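Local coordinates for glucosidase (Croceicoccus marinus, PDB 5Z3K), which probably hydrolyses O-glycosidic bonds as a beta-glucosidase of glycoside hydrolase family 39, at residues A[14-19]-A[343-348]; A[10-15]-A[428-433]. All blocks are in the same frame, centred on the assembly; numbering follows the deposited sequence.

Interaction 1. Residues A[14-19]-A[343-348]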
ATOM      1  N   GLY A  14       6.854  17.129 -22.740  1.00 20.48           N
ATOM      2  CA  GLY A  14       5.821  17.653 -23.611  1.00 23.74           C
ATOM      3  C   GLY A  14       4.880  16.621 -24.185  1.00 26.46           C
ATOM      4  O   GLY A  14       3.947  16.975 -24.909  1.00 26.28           O
ATOM      5  N   GLU A  15       5.111  15.346 -23.893  1.00 20.37           N
ATOM      6  CA  GLU A  15       4.198  14.341 -24.408  1.00 26.07           C
ATOM      7  C   GLU A  15       4.034  13.188 -23.429  1.00 23.67           C
ATOM      8  O   GLU A  15       5.018  12.546 -23.027  1.00 28.15           O
ATOM      9  CB  GLU A  15       4.676  13.817 -25.753  1.00 29.03           C
ATOM     10  CG  GLU A  15       6.077  13.264 -25.728  1.00 28.68           C
ATOM     11  CD  GLU A  15       6.603  13.024 -27.119  1.00 34.58           C
ATOM     12  OE1 GLU A  15       6.076  13.660 -28.061  1.00 39.65           O
ATOM     13  OE2 GLU A  15       7.536  12.201 -27.263  1.00 33.57           O
ATOM     14  N   PRO A  16       2.809  12.882 -23.038  1.00 20.23           N
ATOM     15  CA  PRO A  16       2.606  11.747 -22.142  1.00 19.42           C
ATOM     16  C   PRO A  16       2.866  10.437 -22.867  1.00 17.12           C
ATOM     17  O   PRO A  16       2.556  10.289 -24.052  1.00 15.25           O
ATOM     18  CB  PRO A  16       1.138  11.885 -21.724  1.00 21.99           C
ATOM     19  CG  PRO A  16       0.499  12.636 -22.826  1.00 25.98           C
ATOM     20  CD  PRO A  16       1.543  13.524 -23.432  1.00 22.65           C
ATOM     21  N   ILE A  17       3.453   9.484 -22.139  1.00 14.64           N
ATOM     22  CA  ILE A  17       3.583   8.120 -22.638  1.00 14.17           C
ATOM     23  C   ILE A  17       2.376   7.268 -22.281  1.00 14.37           C
ATOM     24  O   ILE A  17       2.198   6.182 -22.856  1.00 14.29           O
ATOM     25  CB  ILE A  17       4.894   7.498 -22.118  1.00 13.82           C
ATOM     26  CG1 ILE A  17       4.799   7.213 -20.611  1.00 14.87           C
ATOM     27  CG2 ILE A  17       6.074   8.448 -22.438  1.00 13.17           C
ATOM     28  CD1 ILE A  17       5.922   6.327 -20.059  1.00 16.60           C
ATOM     29  N   GLY A  18       1.517   7.744 -21.391  1.00 12.03           N
ATOM     30  CA  GLY A  18       0.418   6.955 -20.878  1.00 12.29           C
ATOM     31  C   GLY A  18       0.002   7.519 -19.536  1.00 12.13           C
ATOM     32  O   GLY A  18       0.556   8.508 -19.062  1.00 13.36           O
ATOM     33  N   ASN A  19      -0.978   6.862 -18.925  1.00 16.43           N
ATOM     34  CA  ASN A  19      -1.487   7.339 -17.639  1.00 13.97           C
ATOM     35  C   ASN A  19      -0.610   6.855 -16.493  1.00 12.77           C
ATOM     36  O   ASN A  19      -0.181   5.698 -16.465  1.00 14.18           O
ATOM     37  CB  ASN A  19      -2.922   6.866 -17.412  1.00 15.17           C
ATOM     38  CG  ASN A  19      -3.917   7.572 -18.297  1.00 22.27           C
ATOM     39  OD1 ASN A  19      -3.685   8.700 -18.744  1.00 23.73           O
ATOM     40  ND2 ASN A  19      -5.037   6.916 -18.558  1.00 27.22           N
ATOM     41  N   THR A 343       0.373  12.510 -10.111  1.00 14.43           N
ATOM     42  CA  THR A 343       0.301  13.060 -11.453  1.00 14.03           C
ATOM     43  C   THR A 343      -0.556  12.145 -12.318  1.00 15.45           C
ATOM     44  O   THR A 343      -0.778  10.976 -11.997  1.00 14.39           O
ATOM     45  CB  THR A 343       1.692  13.218 -12.057  1.00 15.23           C
ATOM     46  OG1 THR A 343       2.305  11.928 -12.199  1.00 15.47           O
ATOM     47  CG2 THR A 343       2.555  14.107 -11.171  1.00 12.56           C
ATOM     48  N   THR A 344      -1.087  12.693 -13.402  1.00 12.03           N
ATOM     49  CA  THR A 344      -1.987  11.890 -14.211  1.00 14.64           C
ATOM     50  C   THR A 344      -1.371  11.427 -15.507  1.00 16.39           C
ATOM     51  O   THR A 344      -1.715  10.347 -15.984  1.00 14.48           O
ATOM     52  CB  THR A 344      -3.271  12.656 -14.524  1.00 16.78           C
ATOM     53  OG1 THR A 344      -2.938  13.899 -15.136  1.00 17.77           O
ATOM     54  CG2 THR A 344      -4.052  12.913 -13.234  1.00 20.11           C
ATOM     55  N   GLU A 345      -0.481  12.215 -16.081  1.00 13.25           N
ATOM     56  CA  GLU A 345       0.150  11.868 -17.345  1.00 13.26           C
ATOM     57  C   GLU A 345       1.588  11.471 -17.047  1.00 15.01           C
ATOM     58  O   GLU A 345       2.389  12.299 -16.610  1.00 15.97           O
ATOM     59  CB  GLU A 345       0.044  13.036 -18.320  1.00 17.80           C
ATOM     60  CG  GLU A 345      -1.415  13.291 -18.708  1.00 24.72           C
ATOM     61  CD  GLU A 345      -1.597  14.418 -19.704  1.00 30.65           C
ATOM     62  OE1 GLU A 345      -2.709  14.530 -20.261  1.00 39.93           O
ATOM     63  OE2 GLU A 345      -0.642  15.194 -19.924  1.00 30.02           O
ATOM     64  N   ARG A 346       1.904  10.194 -17.248  1.00  9.87           N
ATOM     65  CA  ARG A 346       3.273   9.749 -17.055  1.00 10.33           C
ATOM     66  C   ARG A 346       4.131  10.242 -18.211  1.00 12.12           C
ATOM     67  O   ARG A 346       3.696  10.248 -19.364  1.00 11.22           O
ATOM     68  CB  ARG A 346       3.334   8.224 -16.965  1.00 13.76           C
ATOM     69  CG  ARG A 346       4.718   7.685 -16.648  1.00 14.65           C
ATOM     70  CD  ARG A 346       4.610   6.248 -16.207  1.00 11.10           C
ATOM     71  NE  ARG A 346       5.908   5.610 -16.041  1.00 11.22           N
ATOM     72  CZ  ARG A 346       6.074   4.297 -16.025  1.00 11.62           C
ATOM     73  NH1 ARG A 346       5.021   3.496 -16.169  1.00 10.54           N
ATOM     74  NH2 ARG A 346       7.283   3.783 -15.868  1.00 14.05           N
ATOM     75  N   LEU A 347       5.346  10.673 -17.886  1.00  9.48           N
ATOM     76  CA  LEU A 347       6.300  11.198 -18.850  1.00 10.52           C
ATOM     77  C   LEU A 347       7.444  10.213 -19.014  1.00 13.25           C
ATOM     78  O   LEU A 347       7.757   9.459 -18.095  1.00 11.41           O
ATOM     79  CB  LEU A 347       6.850  12.557 -18.386  1.00  9.75           C
ATOM     80  CG  LEU A 347       5.817  13.681 -18.300  1.00 13.20           C
ATOM     81  CD1 LEU A 347       6.417  14.931 -17.642  1.00 13.41           C
ATOM     82  CD2 LEU A 347       5.233  14.007 -19.671  1.00 14.96           C
ATOM     83  N   ALA A 348       8.073  10.228 -20.190  1.00 10.69           N
ATOM     84  CA  ALA A 348       9.209   9.347 -20.434  1.00 13.57           C
ATOM     85  C   ALA A 348      10.443   9.854 -19.704  1.00 13.53           C
ATOM     86  O   ALA A 348      10.845  11.007 -19.889  1.00 14.15           O
ATOM     87  CB  ALA A 348       9.505   9.260 -21.933  1.00  9.55           C
TER
HETATM   88  O   HOH W   1       7.413  11.921 -22.329  1.00 16.49           O
HETATM   89  O   HOH W   2       2.026   4.185 -15.469  1.00 11.32           O
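R346 and I17 meet through both backbone and side chain. The N-H of I17 gives a hydrogen bond to R346 O (2.9 Å), reaching it from slightly off the carbonyl plane, and R346 N in turn bonds G18 O at 2.8 Å. Followed outward, the arginine side chain starts with CB lying 3.5 Å from G18 O. With CG anti to the backbone N (chi1 -175°) and the chain extended to NE, the aliphatic stem passes obliquely across I17, whose CD1 lies 3.9 Å from R346 CG. The same methyl is 4.1 Å from both R346 CD and R346 NE, and so sits over one face of the guanidinium. At the tip, NH1 forms a salt bridge with D293 and is joined through a water to N19 O, so a long residue with an apolar stem and a charged end suits this surface site. The segment 343-348 leads from helix 329-341 into the large beta sheet, and T344 and E345 form a classic beta bulge opposite R363. E345 also pairs its carboxylate with R363, while E345 CB lies 3.8 Å from P16 CB. Branched I17 rests its CG2 3.6 Å from A348 CB. A second water donates to E15 O and accepts from A348 N.

Interaction 2. Residues A[10-15]-A[428-433]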
ATOM      1  N   SER A  10      17.185  11.786 -18.846  1.00 11.10           N
ATOM      2  CA  SER A  10      16.511  12.717 -19.734  1.00 12.05           C
ATOM      3  C   SER A  10      15.013  12.469 -19.688  1.00 17.48           C
ATOM      4  O   SER A  10      14.566  11.319 -19.664  1.00 15.48           O
ATOM      5  CB  SER A  10      17.021  12.590 -21.177  1.00 17.16           C
ATOM      6  OG  SER A  10      17.096  11.234 -21.551  1.00 19.74           O
ATOM      7  N   VAL A  11      14.252  13.563 -19.700  1.00 14.37           N
ATOM      8  CA  VAL A  11      12.795  13.548 -19.649  1.00 12.94           C
ATOM      9  C   VAL A  11      12.259  14.399 -20.789  1.00 18.89           C
ATOM     10  O   VAL A  11      12.757  15.504 -21.029  1.00 16.27           O
ATOM     11  CB  VAL A  11      12.281  14.087 -18.301  1.00 17.29           C
ATOM     12  CG1 VAL A  11      10.784  14.418 -18.377  1.00 16.52           C
ATOM     13  CG2 VAL A  11      12.573  13.097 -17.191  1.00 16.80           C
ATOM     14  N   ASN A  12      11.262  13.883 -21.500  1.00 16.50           N
ATOM     15  CA  ASN A  12      10.481  14.679 -22.442  1.00 19.66           C
ATOM     16  C   ASN A  12       9.201  15.087 -21.725  1.00 17.85           C
ATOM     17  O   ASN A  12       8.309  14.258 -21.521  1.00 19.04           O
ATOM     18  CB  ASN A  12      10.166  13.903 -23.724  1.00 19.98           C
ATOM     19  CG  ASN A  12       9.556  14.792 -24.809  1.00 24.71           C
ATOM     20  OD1 ASN A  12       8.852  15.758 -24.510  1.00 18.04           O
ATOM     21  ND2 ASN A  12       9.821  14.461 -26.076  1.00 23.19           N
ATOM     22  N   ALA A  13       9.104  16.363 -21.361  1.00 15.34           N
ATOM     23  CA  ALA A  13       7.986  16.870 -20.576  1.00 17.42           C
ATOM     24  C   ALA A  13       6.786  17.284 -21.422  1.00 17.77           C
ATOM     25  O   ALA A  13       5.774  17.714 -20.865  1.00 18.51           O
ATOM     26  CB  ALA A  13       8.446  18.056 -19.720  1.00 19.78           C
ATOM     27  N   GLY A  14       6.854  17.129 -22.740  1.00 20.48           N
ATOM     28  CA  GLY A  14       5.821  17.653 -23.611  1.00 23.74           C
ATOM     29  C   GLY A  14       4.880  16.621 -24.185  1.00 26.46           C
ATOM     30  O   GLY A  14       3.947  16.975 -24.909  1.00 26.28           O
ATOM     31  N   GLU A  15       5.111  15.346 -23.893  1.00 20.37           N
ATOM     32  CA  GLU A  15       4.198  14.341 -24.408  1.00 26.07           C
ATOM     33  C   GLU A  15       4.034  13.188 -23.429  1.00 23.67           C
ATOM     34  O   GLU A  15       5.018  12.546 -23.027  1.00 28.15           O
ATOM     35  CB  GLU A  15       4.676  13.817 -25.753  1.00 29.03           C
ATOM     36  CG  GLU A  15       6.077  13.264 -25.728  1.00 28.68           C
ATOM     37  CD  GLU A  15       6.603  13.024 -27.119  1.00 34.58           C
ATOM     38  OE1 GLU A  15       6.076  13.660 -28.061  1.00 39.65           O
ATOM     39  OE2 GLU A  15       7.536  12.201 -27.263  1.00 33.57           O
ATOM     40  N   ILE A 428      15.546  17.988 -18.853  1.00 13.60           N
ATOM     41  CA  ILE A 428      14.119  18.006 -19.130  1.00 15.43           C
ATOM     42  C   ILE A 428      13.890  18.910 -20.332  1.00 20.17           C
ATOM     43  O   ILE A 428      14.198  20.103 -20.286  1.00 19.92           O
ATOM     44  CB  ILE A 428      13.305  18.488 -17.920  1.00 16.22           C
ATOM     45  CG1 ILE A 428      13.686  17.715 -16.653  1.00 17.23           C
ATOM     46  CG2 ILE A 428      11.831  18.335 -18.201  1.00 18.69           C
ATOM     47  CD1 ILE A 428      14.542  18.505 -15.672  1.00 23.70           C
ATOM     48  N   GLY A 429      13.352  18.349 -21.404  1.00 18.20           N
ATOM     49  CA  GLY A 429      13.082  19.136 -22.586  1.00 18.91           C
ATOM     50  C   GLY A 429      11.601  19.275 -22.871  1.00 20.79           C
ATOM     51  O   GLY A 429      10.783  18.553 -22.296  1.00 20.47           O
ATOM     52  N   HIS A 430      11.258  20.225 -23.746  1.00 18.44           N
ATOM     53  CA  HIS A 430       9.891  20.417 -24.226  1.00 17.97           C
ATOM     54  C   HIS A 430       8.901  20.669 -23.088  1.00 19.71           C
ATOM     55  O   HIS A 430       7.822  20.074 -23.042  1.00 19.57           O
ATOM     56  CB  HIS A 430       9.442  19.221 -25.068  1.00 21.56           C
ATOM     57  CG  HIS A 430      10.330  18.950 -26.238  1.00 19.16           C
ATOM     58  ND1 HIS A 430      10.356  19.758 -27.353  1.00 28.12           N
ATOM     59  CD2 HIS A 430      11.236  17.969 -26.461  1.00 26.59           C
ATOM     60  CE1 HIS A 430      11.232  19.281 -28.220  1.00 22.22           C
ATOM     61  NE2 HIS A 430      11.782  18.197 -27.702  1.00 29.98           N
ATOM     62  N   LEU A 431       9.264  21.565 -22.170  1.00 19.56           N
ATOM     63  CA  LEU A 431       8.325  21.943 -21.123  1.00 19.56           C
ATOM     64  C   LEU A 431       7.016  22.379 -21.778  1.00 18.92           C
ATOM     65  O   LEU A 431       7.049  23.142 -22.755  1.00 19.74           O
ATOM     66  CB  LEU A 431       8.883  23.060 -20.242  1.00 15.81           C
ATOM     67  CG  LEU A 431      10.045  22.653 -19.330  1.00 20.57           C
ATOM     68  CD1 LEU A 431      10.615  23.849 -18.564  1.00 19.99           C
ATOM     69  CD2 LEU A 431       9.614  21.563 -18.371  1.00 17.20           C
ATOM     70  N   PRO A 432       5.864  21.870 -21.323  1.00 18.76           N
ATOM     71  CA  PRO A 432       4.653  21.943 -22.159  1.00 20.82           C
ATOM     72  C   PRO A 432       4.046  23.325 -22.245  1.00 24.80           C
ATOM     73  O   PRO A 432       3.289  23.591 -23.188  1.00 24.40           O
ATOM     74  CB  PRO A 432       3.693  20.954 -21.481  1.00 24.20           C
ATOM     75  CG  PRO A 432       4.143  20.900 -20.051  1.00 20.12           C
ATOM     76  CD  PRO A 432       5.645  21.120 -20.076  1.00 19.96           C
ATOM     77  N   TRP A 433       4.338  24.208 -21.298  1.00 23.43           N
ATOM     78  CA  TRP A 433       3.847  25.576 -21.345  1.00 24.32           C
ATOM     79  C   TRP A 433       4.774  26.498 -22.130  1.00 27.92           C
ATOM     80  O   TRP A 433       4.532  27.710 -22.173  1.00 28.46           O
ATOM     81  CB  TRP A 433       3.658  26.107 -19.921  1.00 24.76           C
ATOM     82  CG  TRP A 433       4.891  25.960 -19.106  1.00 21.95           C
ATOM     83  CD1 TRP A 433       5.985  26.767 -19.130  1.00 23.49           C
ATOM     84  CD2 TRP A 433       5.169  24.930 -18.148  1.00 20.51           C
ATOM     85  NE1 TRP A 433       6.933  26.308 -18.243  1.00 26.30           N
ATOM     86  CE2 TRP A 433       6.456  25.179 -17.630  1.00 21.39           C
ATOM     87  CE3 TRP A 433       4.457  23.826 -17.681  1.00 20.06           C
ATOM     88  CZ2 TRP A 433       7.049  24.357 -16.674  1.00 16.20           C
ATOM     89  CZ3 TRP A 433       5.040  23.019 -16.721  1.00 15.13           C
ATOM     90  CH2 TRP A 433       6.319  23.289 -16.227  1.00 15.87           C
TER
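G429 N and V11 O form a nearly straight hydrogen bond (2.9 Å, 169° at the hydrogen), and the carbonyl of G429 then accepts from A13 N. One glycine thus supplies the donor of one bond and the acceptor of the next at this end of the parallel pair of strands 6-13 and 423-429, neighbours in the mixed sheet. N12 OD1 accepts the N-H of G14 at 3.0 Å, an Asx turn where the first strand gives way to a corner. Having its CG anti to the backbone N (chi1 -170°) carries the amide forward to G14 and against H430, with OD1 3.6 Å from H430 CB. Amide and imidazole planes lie 24° apart, and H430 itself has a left-handed backbone as its chain leaves the strand. An alanine at N12 is likely to leave G14 N without its acceptor and the corner less firmly fixed. On the sheet's other face, V11 and I428 run side by side, and I428 CG2 also lies 3.7 Å from A13 CB. The small methyl of A13 fits among I428, L431 CD2 and the P432 ring. Polar bonds thus define the chain path, while aliphatic groups pack against I370 and I372 of strand 369-376 and I480 of strand 474-482.

From the N terminus, strand 6-13 enters the large beta sheet and makes interaction 2 with 428-433, closing a loop of more than four hundred residues. The chain then turns a corner at G14 and E15, which belong to the first segment of both interactions, and makes interaction 1 with 343-348. That shorter loop lies wholly within the longer one and contains the eight strands of the parallel barrel, so the chain leaves the sheet, builds the barrel and returns. Strands 345-350 and 423-429 flank strand 6-13, which therefore joins the first strand of this sheet to follow the barrel to a much later one. The contacts also touch directly, where L347 packs against N12 and A13.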